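Side-chain contacts in reducing-end xylose-releasing exo-oligoxylanase Rex8A (Paenibacillus barcinonensis, PDB 6SUD), which hydrolyses xylooligosaccharides from their reducing ends, releasing xylose and so contributing to the breakdown of xylan: residues K29-Q34 / C364-T369; M77-M82 / H86-L91; K107-W112 / D174-P179; F139-W144 / D152-A157. The protein carries 1 engineered substitution. One frame throughout, in Å; residues are numbered along the deposited sequence.

Contact 1: K29-Q34 / C364-T369; sequences KARLEQ and CLYFFT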
# COMPACT_ATOMS: atom_id res chain seq x y z
N LYS A 29 -18.13 4.78 12.53
CA LYS A 29 -17.02 5.43 13.28
C LYS A 29 -16.54 4.51 14.41
O LYS A 29 -15.32 4.37 14.59
CB LYS A 29 -17.48 6.80 13.80
CG LYS A 29 -16.64 7.41 14.91
CD LYS A 29 -17.42 8.42 15.73
CE LYS A 29 -16.57 9.20 16.71
NZ LYS A 29 -16.03 10.44 16.09
N ALA A 30 -17.46 3.89 15.16
CA ALA A 30 -17.11 3.00 16.29
C ALA A 30 -16.36 1.76 15.78
O ALA A 30 -15.40 1.32 16.46
CB ALA A 30 -18.34 2.61 17.07
N ARG A 31 -16.78 1.23 14.63
CA ARG A 31 -16.17 0.02 14.01
C ARG A 31 -14.73 0.37 13.59
O ARG A 31 -13.84 -0.45 13.83
CB ARG A 31 -17.01 -0.48 12.83
CG ARG A 31 -16.46 -1.74 12.17
CD ARG A 31 -16.48 -2.97 13.06
NE ARG A 31 -15.94 -4.10 12.31
CZ ARG A 31 -16.63 -4.83 11.43
NH1 ARG A 31 -16.03 -5.82 10.80
NH2 ARG A 31 -17.91 -4.56 11.19
N LEU A 32 -14.54 1.57 13.03
CA LEU A 32 -13.21 2.00 12.55
C LEU A 32 -12.31 2.18 13.77
O LEU A 32 -11.20 1.64 13.79
CB LEU A 32 -13.32 3.31 11.75
CG LEU A 32 -11.96 3.84 11.30
CD1 LEU A 32 -11.21 2.78 10.50
CD2 LEU A 32 -12.08 5.12 10.51
N GLU A 33 -12.82 2.87 14.79
CA GLU A 33 -12.06 3.10 16.04
C GLU A 33 -11.68 1.76 16.66
O GLU A 33 -10.55 1.66 17.13
CB GLU A 33 -12.85 4.01 16.97
CG GLU A 33 -12.48 3.83 18.43
CD GLU A 33 -11.07 4.28 18.76
OE1 GLU A 33 -10.68 4.21 19.94
OE2 GLU A 33 -10.36 4.70 17.84
N GLN A 34 -12.59 0.78 16.69
CA GLN A 34 -12.32 -0.53 17.32
C GLN A 34 -11.32 -1.32 16.48
O GLN A 34 -10.52 -2.09 17.08
CB GLN A 34 -13.58 -1.37 17.53
CG GLN A 34 -13.30 -2.54 18.47
CD GLN A 34 -12.50 -2.13 19.68
OE1 GLN A 34 -11.37 -2.57 19.87
NE2 GLN A 34 -13.06 -1.25 20.50
N CYS A 364 -3.32 -5.64 7.75
CA CYS A 364 -2.90 -4.36 7.11
C CYS A 364 -3.90 -4.01 6.00
O CYS A 364 -4.47 -2.89 6.04
CB CYS A 364 -1.47 -4.44 6.59
SG CYS A 364 -0.22 -4.50 7.91
N LEU A 365 -4.14 -4.94 5.08
CA LEU A 365 -5.05 -4.72 3.92
C LEU A 365 -6.47 -4.47 4.45
O LEU A 365 -7.14 -3.54 3.92
CB LEU A 365 -5.02 -5.95 3.00
CG LEU A 365 -3.93 -5.98 1.93
CD1 LEU A 365 -2.58 -5.53 2.47
CD2 LEU A 365 -3.84 -7.35 1.31
N TYR A 366 -6.91 -5.24 5.45
CA TYR A 366 -8.20 -5.06 6.16
C TYR A 366 -8.34 -3.60 6.62
O TYR A 366 -9.35 -2.94 6.28
CB TYR A 366 -8.30 -6.01 7.36
CG TYR A 366 -9.62 -6.04 8.11
CD1 TYR A 366 -9.94 -5.09 9.06
CD2 TYR A 366 -10.53 -7.06 7.88
CE1 TYR A 366 -11.14 -5.13 9.76
CE2 TYR A 366 -11.73 -7.12 8.57
CZ TYR A 366 -12.04 -6.16 9.52
OH TYR A 366 -13.21 -6.22 10.21
N PHE A 367 -7.37 -3.09 7.35
CA PHE A 367 -7.47 -1.73 7.93
C PHE A 367 -7.60 -0.67 6.83
O PHE A 367 -8.43 0.26 6.96
CB PHE A 367 -6.31 -1.39 8.85
CG PHE A 367 -6.58 -0.10 9.58
CD1 PHE A 367 -7.40 -0.07 10.68
CD2 PHE A 367 -6.08 1.10 9.10
CE1 PHE A 367 -7.70 1.12 11.32
CE2 PHE A 367 -6.36 2.28 9.76
CZ PHE A 367 -7.17 2.29 10.87
N PHE A 368 -6.81 -0.78 5.76
CA PHE A 368 -6.87 0.20 4.65
C PHE A 368 -8.25 0.15 4.01
O PHE A 368 -8.79 1.22 3.67
CB PHE A 368 -5.77 -0.04 3.62
CG PHE A 368 -4.39 0.29 4.13
CD1 PHE A 368 -4.09 1.55 4.65
CD2 PHE A 368 -3.37 -0.63 4.02
CE1 PHE A 368 -2.81 1.85 5.09
CE2 PHE A 368 -2.08 -0.32 4.43
CZ PHE A 368 -1.81 0.91 4.98
N THR A 369 -8.85 -1.04 3.91
CA THR A 369 -10.23 -1.17 3.38
C THR A 369 -11.23 -0.54 4.37
O THR A 369 -12.20 0.09 3.91
CB THR A 369 -10.60 -2.61 3.04
OG1 THR A 369 -9.68 -3.05 2.04
CG2 THR A 369 -12.01 -2.73 2.51
O HOH W 1 -13.15 -4.47 12.88

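Contact 2: M77-M82 / H86-L91; sequences MMAVQM and HEFDRL. With EDO (1,2-ethanediol), chain C; EDO (1,2-ethanediol), chain H.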
# COMPACT_ATOMS: atom_id res chain seq x y z
N MET A 77 1.09 5.22 7.67
CA MET A 77 -0.07 5.69 6.88
C MET A 77 -1.34 5.52 7.71
O MET A 77 -2.17 6.44 7.73
CB MET A 77 -0.24 4.95 5.55
CG MET A 77 -1.39 5.51 4.72
SD MET A 77 -1.20 7.29 4.29
CE MET A 77 0.02 7.16 3.00
N MET A 78 -1.50 4.38 8.38
CA MET A 78 -2.71 4.16 9.22
C MET A 78 -2.74 5.24 10.30
O MET A 78 -3.81 5.85 10.50
CB MET A 78 -2.70 2.78 9.87
CG MET A 78 -2.61 1.63 8.88
SD MET A 78 -2.42 0.08 9.80
CE MET A 78 -2.13 -1.09 8.48
N ALA A 79 -1.59 5.50 10.94
CA ALA A 79 -1.48 6.45 12.09
C ALA A 79 -1.93 7.84 11.63
O ALA A 79 -2.70 8.48 12.38
CB ALA A 79 -0.12 6.48 12.73
N VAL A 80 -1.45 8.29 10.48
CA VAL A 80 -1.70 9.70 10.06
C VAL A 80 -3.16 9.80 9.59
O VAL A 80 -3.81 10.78 9.97
CB VAL A 80 -0.65 10.25 9.07
CG1 VAL A 80 -0.64 9.57 7.71
CG2 VAL A 80 -0.83 11.75 8.93
N GLN A 81 -3.70 8.78 8.91
CA GLN A 81 -5.13 8.74 8.49
C GLN A 81 -6.05 8.73 9.73
O GLN A 81 -7.14 9.33 9.66
CB GLN A 81 -5.40 7.54 7.59
CG GLN A 81 -4.71 7.65 6.24
CD GLN A 81 -5.27 8.73 5.35
OE1 GLN A 81 -6.40 9.19 5.54
NE2 GLN A 81 -4.51 9.12 4.35
N MET A 82 -5.59 8.17 10.85
CA MET A 82 -6.41 8.07 12.09
C MET A 82 -6.05 9.21 13.06
O MET A 82 -6.62 9.22 14.17
CB MET A 82 -6.18 6.72 12.79
CG MET A 82 -6.74 5.51 12.06
SD MET A 82 -8.55 5.54 12.06
CE MET A 82 -8.89 5.42 13.81
N HIS A 86 1.30 10.08 18.08
CA HIS A 86 2.25 9.43 19.03
C HIS A 86 2.77 8.12 18.43
O HIS A 86 4.00 7.93 18.40
CB HIS A 86 1.61 9.28 20.41
CG HIS A 86 2.49 8.58 21.39
ND1 HIS A 86 2.09 7.44 22.03
CD2 HIS A 86 3.74 8.84 21.84
CE1 HIS A 86 3.02 7.04 22.86
NE2 HIS A 86 4.06 7.86 22.75
N GLU A 87 1.86 7.30 17.91
CA GLU A 87 2.24 6.03 17.25
C GLU A 87 3.00 6.32 15.96
O GLU A 87 3.99 5.63 15.72
CB GLU A 87 1.00 5.22 16.91
CG GLU A 87 0.27 4.70 18.13
CD GLU A 87 -0.57 5.67 18.93
OE1 GLU A 87 -0.75 6.85 18.52
OE2 GLU A 87 -1.05 5.24 19.97
N PHE A 88 2.56 7.30 15.18
CA PHE A 88 3.24 7.67 13.91
C PHE A 88 4.71 7.94 14.21
O PHE A 88 5.60 7.36 13.53
CB PHE A 88 2.60 8.92 13.29
CG PHE A 88 3.21 9.35 11.99
CD1 PHE A 88 4.41 10.05 11.96
CD2 PHE A 88 2.59 9.05 10.79
CE1 PHE A 88 4.96 10.46 10.75
CE2 PHE A 88 3.14 9.45 9.58
CZ PHE A 88 4.33 10.13 9.57
N ASP A 89 4.94 8.81 15.19
CA ASP A 89 6.27 9.30 15.62
C ASP A 89 7.11 8.13 16.15
O ASP A 89 8.32 8.10 15.87
CB ASP A 89 6.11 10.44 16.62
CG ASP A 89 5.79 11.77 15.96
OD1 ASP A 89 5.90 11.86 14.73
OD2 ASP A 89 5.39 12.71 16.68
N ARG A 90 6.52 7.21 16.92
CA ARG A 90 7.23 6.00 17.41
C ARG A 90 7.67 5.13 16.22
O ARG A 90 8.84 4.69 16.22
CB ARG A 90 6.37 5.18 18.36
CG ARG A 90 6.30 5.71 19.79
CD ARG A 90 5.45 4.76 20.62
NE ARG A 90 5.44 5.08 22.05
CZ ARG A 90 6.32 4.64 22.94
NH1 ARG A 90 7.33 3.86 22.58
NH2 ARG A 90 6.20 5.00 24.22
N LEU A 91 6.78 4.87 15.27
CA LEU A 91 7.11 4.03 14.08
C LEU A 91 8.19 4.73 13.24
O LEU A 91 9.18 4.08 12.88
CB LEU A 91 5.86 3.80 13.23
CG LEU A 91 4.85 2.84 13.84
CD1 LEU A 91 3.51 2.90 13.13
CD2 LEU A 91 5.39 1.43 13.87
C1 EDO C . -3.62 6.66 20.60
O1 EDO C . -2.95 5.92 21.61
C2 EDO C . -4.15 5.74 19.66
O2 EDO C . -4.96 4.79 20.31
C1 EDO H . -1.81 10.31 19.21
O1 EDO H . -2.12 9.04 19.78
C2 EDO H . -2.98 10.92 18.56
O2 EDO H . -2.88 12.31 18.32

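Contact 3: K107-W112 / D174-P179; sequences KDYFAW and DPMWEP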
# COMPACT_ATOMS: atom_id res chain seq x y z
N LYS A 107 22.05 4.75 0.35
CA LYS A 107 21.95 5.96 1.21
C LYS A 107 20.53 6.55 1.11
O LYS A 107 20.08 6.81 -0.02
CB LYS A 107 22.96 7.01 0.73
CG LYS A 107 23.06 8.25 1.61
CD LYS A 107 24.23 9.15 1.24
CE LYS A 107 23.93 10.06 0.06
NZ LYS A 107 23.16 11.26 0.48
N ASP A 108 19.87 6.74 2.26
CA ASP A 108 18.54 7.41 2.40
C ASP A 108 17.40 6.42 2.10
O ASP A 108 16.26 6.74 2.45
CB ASP A 108 18.43 8.67 1.53
CG ASP A 108 19.48 9.72 1.83
OD1 ASP A 108 20.04 9.70 2.95
OD2 ASP A 108 19.74 10.57 0.94
N TYR A 109 17.70 5.27 1.47
CA TYR A 109 16.75 4.12 1.40
C TYR A 109 16.69 3.42 2.77
O TYR A 109 17.52 3.69 3.66
CB TYR A 109 17.18 3.10 0.34
CG TYR A 109 17.17 3.55 -1.10
CD1 TYR A 109 16.42 4.63 -1.55
CD2 TYR A 109 17.86 2.82 -2.05
CE1 TYR A 109 16.39 4.98 -2.89
CE2 TYR A 109 17.85 3.16 -3.39
CZ TYR A 109 17.10 4.24 -3.81
OH TYR A 109 17.08 4.57 -5.14
N PHE A 110 15.70 2.53 2.93
CA PHE A 110 15.45 1.74 4.16
C PHE A 110 15.73 0.27 3.87
O PHE A 110 15.31 -0.21 2.80
CB PHE A 110 14.01 1.93 4.63
CG PHE A 110 13.66 3.36 4.93
CD1 PHE A 110 13.35 4.24 3.90
CD2 PHE A 110 13.70 3.84 6.23
CE1 PHE A 110 13.05 5.57 4.18
CE2 PHE A 110 13.40 5.16 6.51
CZ PHE A 110 13.07 6.02 5.48
N ALA A 111 16.49 -0.38 4.74
CA ALA A 111 16.73 -1.84 4.70
C ALA A 111 15.36 -2.52 4.77
O ALA A 111 14.54 -2.09 5.58
CB ALA A 111 17.64 -2.24 5.83
N TRP A 112 15.06 -3.46 3.87
CA TRP A 112 13.65 -3.87 3.67
C TRP A 112 13.16 -4.63 4.90
O TRP A 112 11.95 -4.65 5.13
CB TRP A 112 13.44 -4.67 2.38
CG TRP A 112 13.90 -6.10 2.37
CD1 TRP A 112 15.13 -6.55 2.00
CD2 TRP A 112 13.11 -7.27 2.65
NE1 TRP A 112 15.17 -7.92 2.06
CE2 TRP A 112 13.95 -8.39 2.46
CE3 TRP A 112 11.79 -7.48 3.07
CZ2 TRP A 112 13.51 -9.70 2.66
CZ3 TRP A 112 11.36 -8.78 3.27
CH2 TRP A 112 12.21 -9.86 3.05
N ASP A 174 21.49 2.83 -7.50
CA ASP A 174 20.51 2.84 -8.61
C ASP A 174 19.21 3.46 -8.13
O ASP A 174 18.81 3.23 -6.99
CB ASP A 174 20.22 1.42 -9.12
CG ASP A 174 21.43 0.70 -9.67
OD1 ASP A 174 21.85 1.03 -10.80
OD2 ASP A 174 21.96 -0.17 -8.95
N PRO A 175 18.51 4.22 -8.99
CA PRO A 175 17.21 4.79 -8.61
C PRO A 175 16.14 3.69 -8.54
O PRO A 175 16.35 2.59 -9.04
CB PRO A 175 16.92 5.79 -9.73
CG PRO A 175 17.66 5.24 -10.93
CD PRO A 175 18.89 4.57 -10.37
N MET A 176 15.02 4.01 -7.91
CA MET A 176 13.89 3.06 -7.74
C MET A 176 12.89 3.21 -8.88
O MET A 176 12.06 2.29 -9.06
CB MET A 176 13.19 3.28 -6.40
CG MET A 176 13.92 2.58 -5.29
SD MET A 176 13.15 2.90 -3.71
CE MET A 176 14.17 1.80 -2.72
N TRP A 177 13.00 4.29 -9.66
CA TRP A 177 12.21 4.47 -10.90
C TRP A 177 13.14 4.33 -12.11
O TRP A 177 14.28 4.82 -12.03
CB TRP A 177 11.48 5.83 -10.89
CG TRP A 177 10.15 5.77 -10.22
CD1 TRP A 177 8.92 5.75 -10.83
CD2 TRP A 177 9.89 5.70 -8.80
NE1 TRP A 177 7.93 5.67 -9.88
CE2 TRP A 177 8.50 5.65 -8.64
CE3 TRP A 177 10.71 5.69 -7.66
CZ2 TRP A 177 7.90 5.56 -7.38
CZ3 TRP A 177 10.11 5.62 -6.42
CH2 TRP A 177 8.73 5.55 -6.29
N GLU A 178 12.68 3.63 -13.15
CA GLU A 178 13.42 3.57 -14.45
C GLU A 178 13.18 4.90 -15.16
O GLU A 178 12.04 5.24 -15.46
CB GLU A 178 12.97 2.37 -15.28
CG GLU A 178 13.53 2.35 -16.70
CD GLU A 178 15.02 2.62 -16.84
OE1 GLU A 178 15.82 1.95 -16.14
OE2 GLU A 178 15.39 3.51 -17.66
N PRO A 179 14.24 5.72 -15.41
CA PRO A 179 14.04 7.04 -16.00
C PRO A 179 13.42 6.98 -17.41
O PRO A 179 12.70 7.89 -17.74
CB PRO A 179 15.46 7.63 -16.06
CG PRO A 179 16.22 6.85 -15.02
CD PRO A 179 15.65 5.45 -15.11

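Contact 4: F139-W144 / D152-A157; sequences FASNRW and DYQAQA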
# COMPACT_ATOMS: atom_id res chain seq x y z
N PHE A 139 1.77 13.68 4.51
CA PHE A 139 0.46 13.85 5.20
C PHE A 139 0.69 14.31 6.64
O PHE A 139 -0.07 15.15 7.12
CB PHE A 139 -0.39 12.57 5.15
CG PHE A 139 -0.99 12.24 3.80
CD1 PHE A 139 -1.10 13.19 2.80
CD2 PHE A 139 -1.45 10.96 3.53
CE1 PHE A 139 -1.65 12.88 1.57
CE2 PHE A 139 -2.00 10.64 2.29
CZ PHE A 139 -2.10 11.60 1.32
N ALA A 140 1.70 13.77 7.32
CA ALA A 140 2.06 14.18 8.70
C ALA A 140 2.38 15.68 8.70
O ALA A 140 1.87 16.41 9.55
CB ALA A 140 3.22 13.35 9.21
N SER A 141 3.18 16.14 7.73
CA SER A 141 3.58 17.57 7.66
C SER A 141 2.33 18.44 7.47
O SER A 141 2.24 19.53 8.09
CB SER A 141 4.54 17.80 6.55
OG SER A 141 4.99 19.14 6.57
N ASN A 142 1.45 18.02 6.57
CA ASN A 142 0.25 18.82 6.22
C ASN A 142 -0.70 18.76 7.42
O ASN A 142 -1.33 19.80 7.67
CB ASN A 142 -0.34 18.44 4.86
CG ASN A 142 0.63 18.60 3.71
OD1 ASN A 142 1.63 19.31 3.83
ND2 ASN A 142 0.38 17.90 2.60
N ARG A 143 -0.78 17.65 8.16
CA ARG A 143 -1.77 17.51 9.27
C ARG A 143 -1.28 18.18 10.56
O ARG A 143 -2.12 18.80 11.26
CB ARG A 143 -2.05 16.05 9.65
CG ARG A 143 -2.94 15.29 8.67
CD ARG A 143 -3.68 14.17 9.40
NE ARG A 143 -4.86 14.68 10.08
CZ ARG A 143 -5.90 13.95 10.48
NH1 ARG A 143 -5.92 12.64 10.27
NH2 ARG A 143 -6.93 14.52 11.08
N TRP A 144 -0.01 17.97 10.91
CA TRP A 144 0.57 18.29 12.26
C TRP A 144 1.67 19.36 12.21
O TRP A 144 2.01 19.92 13.28
CB TRP A 144 1.14 17.01 12.86
CG TRP A 144 0.15 15.91 12.97
CD1 TRP A 144 -1.17 16.00 13.30
CD2 TRP A 144 0.42 14.51 12.79
NE1 TRP A 144 -1.74 14.76 13.31
CE2 TRP A 144 -0.78 13.82 13.04
CE3 TRP A 144 1.57 13.78 12.46
CZ2 TRP A 144 -0.87 12.43 12.95
CZ3 TRP A 144 1.48 12.41 12.37
CH2 TRP A 144 0.27 11.74 12.62
N ASP A 152 11.00 16.50 11.23
CA ASP A 152 10.87 17.49 10.13
C ASP A 152 10.31 16.74 8.91
O ASP A 152 11.06 16.55 7.93
CB ASP A 152 12.19 18.20 9.84
CG ASP A 152 13.38 17.30 9.57
OD1 ASP A 152 13.48 16.26 10.22
OD2 ASP A 152 14.22 17.65 8.71
N TYR A 153 9.03 16.36 8.97
CA TYR A 153 8.39 15.35 8.08
C TYR A 153 8.55 15.70 6.59
O TYR A 153 8.92 14.80 5.81
CB TYR A 153 6.90 15.23 8.40
CG TYR A 153 6.60 14.97 9.85
CD1 TYR A 153 7.01 13.81 10.48
CD2 TYR A 153 5.85 15.87 10.59
CE1 TYR A 153 6.70 13.55 11.81
CE2 TYR A 153 5.54 15.63 11.91
CZ TYR A 153 5.96 14.47 12.53
OH TYR A 153 5.65 14.23 13.84
N GLN A 154 8.26 16.95 6.20
CA GLN A 154 8.29 17.35 4.76
C GLN A 154 9.71 17.14 4.21
O GLN A 154 9.83 16.54 3.14
CB GLN A 154 7.85 18.80 4.54
CG GLN A 154 7.66 19.15 3.07
CD GLN A 154 7.43 20.63 2.86
OE1 GLN A 154 6.31 21.07 2.64
NE2 GLN A 154 8.50 21.40 2.95
N ALA A 155 10.74 17.62 4.92
CA ALA A 155 12.14 17.50 4.45
C ALA A 155 12.56 16.02 4.42
O ALA A 155 13.32 15.62 3.50
CB ALA A 155 13.06 18.34 5.29
N GLN A 156 12.07 15.23 5.37
CA GLN A 156 12.33 13.76 5.43
C GLN A 156 11.72 13.10 4.20
O GLN A 156 12.41 12.32 3.56
CB GLN A 156 11.80 13.15 6.73
CG GLN A 156 12.54 13.61 8.00
CD GLN A 156 13.99 13.20 8.06
OE1 GLN A 156 14.41 12.20 7.47
NE2 GLN A 156 14.78 13.96 8.80
N ALA A 157 10.47 13.42 3.85
CA ALA A 157 9.78 12.88 2.65
C ALA A 157 10.60 13.20 1.39
O ALA A 157 10.78 12.28 0.55
CB ALA A 157 8.40 13.45 2.52

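Contact 1: K29-Q34 / C364-T369
Leu32 and Phe367 form the tightly packed half of this contact, both buried. Only one branch of the leucine does the touching: CD1 lies 4.0 Å from CE1 of Phe367 and almost as near to CZ, coming obliquely onto the far rim of the ring while the two side chains cross at about a right angle. With CG anti to the backbone N of Phe367 (chi1 -171°), the ring is carried out across the gap between the helices. The other half is polar and looser, and Arg31 there is partly exposed. Arg31 NH1 stands 2.9 Å from Tyr366 OH, near the planes of both groups, which are turned 42° apart. A water bridges the same pair, taking the NE hydrogen of Arg31 at 2.9 Å and donating to Tyr366 OH at 3.2 Å. The stronger polar partners lie outside: Arg31 NH2 bonds to the carbonyl of Trp349, whose ring also makes a cation-pi contact with the guanidinium, and Tyr366 OH bonds to the carbonyl of Thr351. Helix 25-41 thus lies against helix 359-373, which is flanked by helix 69-81, packed on Phe367 and Phe368, and by helix 322-331, packed on Tyr366.

Contact 2: M77-M82 / H86-L91
Phe88 holds its CG anti to the backbone N (chi1 -179°), which swings the ring along the neighbouring helix past Ala79 to Val80. Val80 meets the ring obliquely through CB, 3.9 Å from Phe88 CD2. The Ala79 methyl sits at the ring's edge, near its plane, and packs 3.7 Å from Phe88 CB. So small a residue lets the backbones come close, the CA atoms of Ala79 and Phe88 being 5.2 Å apart. Trp144 also meets the ring, edge-to-face. Glu87, with CG beside the backbone N (chi1 -68°) and the chain bent at chi2, turns its carboxylate elsewhere: Glu87 OE1 accepts from O1 of the ethanediol of chain H at 2.9 Å, and Glu87 OE2 from O1 of that of chain C at 2.6 Å, besides bonding to Tyr41 OH. Both diols probably come from the crystallisation liquor. An alanine in place of Glu87 would remove both carboxylate oxygens and is likely to leave the Tyr41 hydroxyl without this mate. Helices 69-81 and 85-99, joined by a short turn and running in roughly opposite directions, form a helical hairpin of the kind from which the (alpha/alpha)6 barrel of family 8 glycosidases is built.

Contact 3: K107-W112 / D174-P179
Tyr109 lies with one face under the Met176 methyl: CE stands 3.6 Å from the ring centroid and only 4° off the ring normal, a centred CH-pi contact. The sulfur follows over the same face, Met176 SD being 4.3 Å from the centroid of the Tyr109 ring and 24° off the normal, which makes this a Met-aromatic contact as well. The two side chains slide past each other in opposite directions, and Met176 CG ends beside the phenol, 3.7 Å from Tyr109 OH. Beyond CG the methionine is extended (chi2 178°), and this straight chain carries CE back over the middle of the ring. At the ring's edge the hydroxyl donates to the backbone carbonyl of Asp174, with Tyr109 OH and Asp174 O 2.9 Å apart and the donor tilted a little from the carbonyl plane. The ring is therefore gripped by a methyl on its face and a bond at its tip. A phenylalanine here would keep the aromatic face but would probably leave the Asp174 carbonyl without its phenolic donor. Trp112, further along the 107-112 segment, belongs to a xylose-binding pocket, and the Met176 side chain is about 10 Å from a bound xylose. Tyr109 and Met176 both rest on Pro125 and on Glu130 of helix 127-144, Tyr109 also touches Gln167 of helix 153-170, and Met176 leads directly into strand 177-178.

Contact 4: F139-W144 / D152-A157
The Tyr153 ring takes the Ala140 methyl over one face: CB stands 3.9 Å from the ring centroid, 15° off the normal and displaced toward CG, a CH-pi contact. Trp144, with Arg143 CB over one of its own faces, meets the far end of the tyrosine obliquely, Trp144 CE3 lying 4.4 Å from Tyr153 CE2. At the root of the tyrosine side chain, Ser141 CB packs 3.9 Å from Tyr153 CB. With its OG anti to the backbone N (chi1 -175°), Ser141 reaches the neighbouring glutamine, and Ser141 OG is 3.5 Å from Gln154 CB in a plain van der Waals contact. The two short helical segments run almost antiparallel, at 165°, their axes 8.7 Å apart at closest approach. At the start of the second helix, Gln156 NE2 donates to Asp152 OD1 over 3.0 Å in a nearly straight bond. The polar groups find partners beyond the interface: Tyr153 OH bonds to Asp89 and Lys85, Ser141 OG and Gln154 N to the two carboxylate oxygens of Asp146, and Trp144 NE1 to Asp83. The chemistry is thus divided: dispersion and CH-pi contacts join the helix faces, whereas hydrogen bonds at the margins probably fix how Tyr153 and Ser141 are turned.

From the N terminus, helix 25-41 opens contact 1, which closes only at helix 359-373; the other three contacts are nested within that long loop. Contact 2 closes first, around the tight turn between helices 69-81 and 85-99. Contact 3 opens next, at 107-112, and encloses contact 4, which closes the turn between helices 127-144 and 153-170 before the chain reaches 174-179. None cross. Contacts 1 and 2 touch where Phe367 meets Met78 and Met82, and contacts 2 and 4 through Val80 with Arg143, so three contacts form a continuous run of helices. Contact 3 stands apart, its centre about 31 Å from that of contact 1 and on the opposite side of the chain's centre.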